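Local coordinates for protein (thiaminase I) (Bacillus subtilis, PDB 3THI), which degrades thiamin as a transferase, probably exchanging its thiazole portion for another nucleophile, at residues A[128-139]-A[197-206]. Residues are numbered along the deposited sequence; the frame is centred on the assembly and turned at random.
Sequences YKKIGTSHSEQI and NMAGEKPSQY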
loop_
_atom_site.group_PDB
_atom_site.type_symbol
_atom_site.label_atom_id
_atom_site.label_comp_id
_atom_site.label_asym_id
_atom_site.label_seq_id
_atom_site.Cartn_x
_atom_site.Cartn_y
_atom_site.Cartn_z
ATOM N N TYR A 128 8.357 -16.795 13.944
ATOM C CA TYR A 128 7.751 -17.489 15.073
ATOM C C TYR A 128 8.780 -18.222 15.937
ATOM O O TYR A 128 8.653 -18.256 17.164
ATOM C CB TYR A 128 6.683 -18.479 14.602
ATOM C CG TYR A 128 6.032 -19.213 15.751
ATOM C CD1 TYR A 128 5.037 -18.604 16.516
ATOM C CD2 TYR A 128 6.447 -20.489 16.108
ATOM C CE1 TYR A 128 4.477 -19.247 17.613
ATOM C CE2 TYR A 128 5.895 -21.143 17.207
ATOM C CZ TYR A 128 4.912 -20.516 17.958
ATOM O OH TYR A 128 4.391 -21.145 19.069
ATOM N N LYS A 129 9.781 -18.829 15.303
ATOM C CA LYS A 129 10.820 -19.544 16.041
ATOM C C LYS A 129 11.642 -18.596 16.918
ATOM O O LYS A 129 12.269 -19.028 17.878
ATOM C CB LYS A 129 11.744 -20.298 15.075
ATOM C CG LYS A 129 11.068 -21.499 14.424
ATOM C CD LYS A 129 12.019 -22.320 13.563
ATOM C CE LYS A 129 11.257 -23.417 12.826
ATOM N NZ LYS A 129 12.113 -24.151 11.847
ATOM N N LYS A 130 11.608 -17.307 16.587
ATOM C CA LYS A 130 12.349 -16.278 17.310
ATOM C C LYS A 130 11.545 -15.574 18.384
ATOM O O LYS A 130 12.016 -15.403 19.502
ATOM C CB LYS A 130 12.904 -15.242 16.332
ATOM C CG LYS A 130 13.941 -15.809 15.384
ATOM C CD LYS A 130 15.135 -16.390 16.131
ATOM C CE LYS A 130 16.082 -17.087 15.163
ATOM N NZ LYS A 130 17.359 -17.483 15.829
ATOM N N ILE A 131 10.340 -15.137 18.042
ATOM C CA ILE A 131 9.505 -14.442 19.011
ATOM C C ILE A 131 8.428 -15.306 19.671
ATOM O O ILE A 131 7.960 -14.982 20.767
ATOM C CB ILE A 131 8.884 -13.164 18.424
ATOM C CG1 ILE A 131 7.941 -13.504 17.284
ATOM C CG2 ILE A 131 9.992 -12.217 17.956
ATOM C CD1 ILE A 131 7.158 -12.320 16.795
ATOM N N GLY A 132 8.024 -16.390 19.013
ATOM C CA GLY A 132 7.010 -17.260 19.587
ATOM C C GLY A 132 5.614 -16.683 19.699
ATOM O O GLY A 132 5.283 -15.695 19.057
ATOM N N THR A 133 4.787 -17.315 20.518
ATOM C CA THR A 133 3.411 -16.888 20.727
ATOM C C THR A 133 3.314 -15.734 21.708
ATOM O O THR A 133 4.071 -15.672 22.677
ATOM C CB THR A 133 2.574 -18.053 21.303
ATOM O OG1 THR A 133 2.538 -19.133 20.370
ATOM C CG2 THR A 133 1.163 -17.613 21.598
ATOM N N SER A 134 2.399 -14.811 21.441
ATOM C CA SER A 134 2.179 -13.705 22.359
ATOM C C SER A 134 1.636 -14.368 23.625
ATOM O O SER A 134 0.964 -15.397 23.552
ATOM C CB SER A 134 1.125 -12.751 21.796
ATOM O OG SER A 134 0.592 -11.929 22.818
ATOM N N HIS A 135 1.943 -13.803 24.781
ATOM C CA HIS A 135 1.448 -14.364 26.026
ATOM C C HIS A 135 0.676 -13.300 26.777
ATOM O O HIS A 135 0.531 -13.370 27.996
ATOM C CB HIS A 135 2.609 -14.882 26.870
ATOM C CG HIS A 135 3.267 -16.095 26.296
ATOM N ND1 HIS A 135 4.597 -16.118 25.934
ATOM C CD2 HIS A 135 2.773 -17.323 25.999
ATOM C CE1 HIS A 135 4.894 -17.308 25.439
ATOM N NE2 HIS A 135 3.806 -18.057 25.467
ATOM N N SER A 136 0.186 -12.307 26.041
ATOM C CA SER A 136 -0.576 -11.223 26.642
ATOM C C SER A 136 -1.493 -10.577 25.629
ATOM O O SER A 136 -1.122 -10.399 24.472
ATOM C CB SER A 136 0.357 -10.162 27.215
ATOM O OG SER A 136 -0.405 -9.199 27.925
ATOM N N GLU A 137 -2.683 -10.206 26.074
ATOM C CA GLU A 137 -3.658 -9.573 25.200
ATOM C C GLU A 137 -3.672 -8.060 25.346
ATOM O O GLU A 137 -4.439 -7.378 24.682
ATOM C CB GLU A 137 -5.049 -10.137 25.484
ATOM C CG GLU A 137 -5.304 -11.471 24.818
ATOM C CD GLU A 137 -5.332 -11.368 23.310
ATOM O OE1 GLU A 137 -6.369 -10.952 22.772
ATOM O OE2 GLU A 137 -4.326 -11.702 22.656
ATOM N N GLN A 138 -2.801 -7.543 26.205
ATOM C CA GLN A 138 -2.716 -6.116 26.471
ATOM C C GLN A 138 -2.347 -5.317 25.226
ATOM O O GLN A 138 -1.614 -5.796 24.362
ATOM C CB GLN A 138 -1.695 -5.862 27.573
ATOM C CG GLN A 138 -0.277 -6.253 27.212
ATOM C CD GLN A 138 0.661 -6.179 28.396
ATOM O OE1 GLN A 138 1.177 -5.112 28.739
ATOM N NE2 GLN A 138 0.888 -7.314 29.027
ATOM N N ILE A 139 -2.868 -4.098 25.144
ATOM C CA ILE A 139 -2.610 -3.212 24.016
ATOM C C ILE A 139 -1.877 -1.963 24.537
ATOM O O ILE A 139 -2.458 -1.145 25.250
ATOM C CB ILE A 139 -3.945 -2.782 23.344
ATOM C CG1 ILE A 139 -4.826 -4.000 23.043
ATOM C CG2 ILE A 139 -3.678 -2.036 22.052
ATOM C CD1 ILE A 139 -6.246 -3.628 22.726
ATOM N N ASN A 197 -1.311 -15.285 16.377
ATOM C CA ASN A 197 -0.732 -15.950 17.532
ATOM C C ASN A 197 0.485 -15.178 18.067
ATOM O O ASN A 197 0.698 -15.087 19.286
ATOM C CB ASN A 197 -0.319 -17.376 17.157
ATOM C CG ASN A 197 0.081 -18.189 18.362
ATOM O OD1 ASN A 197 -0.717 -18.385 19.286
ATOM N ND2 ASN A 197 1.319 -18.641 18.379
ATOM N N MET A 198 1.279 -14.628 17.153
ATOM C CA MET A 198 2.468 -13.867 17.536
ATOM C C MET A 198 2.159 -12.466 18.075
ATOM O O MET A 198 2.820 -11.980 18.997
ATOM C CB MET A 198 3.441 -13.762 16.353
ATOM C CG MET A 198 4.035 -15.109 15.923
ATOM S SD MET A 198 5.402 -14.925 14.762
ATOM C CE MET A 198 4.524 -15.045 13.135
ATOM N N ALA A 199 1.130 -11.844 17.507
ATOM C CA ALA A 199 0.722 -10.491 17.870
ATOM C C ALA A 199 -0.270 -10.397 19.022
ATOM O O ALA A 199 -0.250 -9.432 19.792
ATOM C CB ALA A 199 0.149 -9.787 16.643
ATOM N N GLY A 200 -1.116 -11.413 19.148
ATOM C CA GLY A 200 -2.146 -11.396 20.169
ATOM C C GLY A 200 -3.427 -11.044 19.434
ATOM O O GLY A 200 -3.407 -10.246 18.496
ATOM N N GLU A 201 -4.538 -11.639 19.842
ATOM C CA GLU A 201 -5.815 -11.402 19.177
ATOM C C GLU A 201 -6.271 -9.951 19.229
ATOM O O GLU A 201 -6.491 -9.331 18.195
ATOM C CB GLU A 201 -6.898 -12.317 19.760
ATOM C CG GLU A 201 -8.241 -12.246 19.033
ATOM C CD GLU A 201 -9.251 -13.252 19.560
ATOM O OE1 GLU A 201 -8.874 -14.111 20.385
ATOM O OE2 GLU A 201 -10.433 -13.188 19.152
ATOM N N LYS A 202 -6.434 -9.425 20.440
ATOM C CA LYS A 202 -6.880 -8.053 20.616
ATOM C C LYS A 202 -5.888 -7.052 20.052
ATOM O O LYS A 202 -6.291 -6.106 19.385
ATOM C CB LYS A 202 -7.181 -7.745 22.087
ATOM C CG LYS A 202 -8.496 -8.322 22.581
ATOM C CD LYS A 202 -8.709 -7.999 24.055
ATOM C CE LYS A 202 -10.179 -8.094 24.441
ATOM N NZ LYS A 202 -10.988 -7.003 23.806
ATOM N N PRO A 203 -4.581 -7.227 20.337
ATOM C CA PRO A 203 -3.630 -6.264 19.783
ATOM C C PRO A 203 -3.670 -6.237 18.255
ATOM O O PRO A 203 -3.657 -5.161 17.666
ATOM C CB PRO A 203 -2.295 -6.766 20.322
ATOM C CG PRO A 203 -2.678 -7.319 21.660
ATOM C CD PRO A 203 -3.921 -8.095 21.329
ATOM N N SER A 204 -3.775 -7.408 17.622
ATOM C CA SER A 204 -3.829 -7.475 16.164
ATOM C C SER A 204 -5.131 -6.917 15.601
ATOM O O SER A 204 -5.154 -6.423 14.476
ATOM C CB SER A 204 -3.645 -8.907 15.666
ATOM O OG SER A 204 -4.842 -9.657 15.808
ATOM N N GLN A 205 -6.201 -6.962 16.395
ATOM C CA GLN A 205 -7.512 -6.481 15.957
ATOM C C GLN A 205 -7.860 -5.069 16.393
ATOM O O GLN A 205 -8.899 -4.530 16.015
ATOM C CB GLN A 205 -8.610 -7.441 16.425
ATOM C CG GLN A 205 -8.472 -8.815 15.838
ATOM C CD GLN A 205 -8.348 -8.762 14.333
ATOM O OE1 GLN A 205 -9.254 -8.287 13.647
ATOM N NE2 GLN A 205 -7.218 -9.230 13.809
ATOM N N TYR A 206 -6.970 -4.467 17.164
ATOM C CA TYR A 206 -7.177 -3.132 17.684
ATOM C C TYR A 206 -7.321 -2.040 16.629
ATOM O O TYR A 206 -6.582 -1.996 15.649
ATOM C CB TYR A 206 -6.045 -2.775 18.646
ATOM C CG TYR A 206 -6.176 -1.400 19.231
ATOM C CD1 TYR A 206 -7.089 -1.142 20.249
ATOM C CD2 TYR A 206 -5.381 -0.352 18.772
ATOM C CE1 TYR A 206 -7.203 0.126 20.799
ATOM C CE2 TYR A 206 -5.489 0.914 19.314
ATOM C CZ TYR A 206 -6.397 1.146 20.325
ATOM O OH TYR A 206 -6.487 2.400 20.864
HETATM O O HOH W 1 5.287 -13.227 19.927
HETATM O O HOH W 2 1.080 -9.491 21.882
#
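M198 is the bump at one end of this contact: its CG lies at the edge of the Y128 ring, 3.7 Å from CD1, and its sulfur fills the groove between Y128 and I131 on helix 124-131, with SD 3.5 Å from Y128 CA and also against I131 CD1. The sulfur meets the Y128 ring edge-on, a Met-aromatic contact. On from there the backbones bind directly, S134 N to N197 O at 2.8 Å, nearly straight at 171°. S134 CB drops against M198 O (3.4 Å), while a water bridges its OG and A199 O. This is a join between a loop leaving helix 124-131 and the break between helices 186-199 and 201-205, in the Thiaminase-1 domain of the periplasmic-binding-protein clan; behind it, L147 of strand 147-149 backs both M198 and I131. G200, at the N-cap, gives the hollow: a CB there would press on E137 OE2, S134 OG and S136 O, and without one E137 OE2 comes within 3.3 Å of G200 CA. With its chain bent at chi2 (-66°), E137 presents its carboxylate to the first turn of 201-205, OE1 taking K202 N at 2.8 Å on the syn side, though 27° out of the carboxylate plane, and OE2 a weak bond from E201 N. With an alanine here, those two amides at the helix start would probably be left without their acceptors. Farther along, P203 CG nests against Q138 O at 3.3 Å, and I139 lays CG2 over one face of the Y206 ring, 4.0 Å from its centroid.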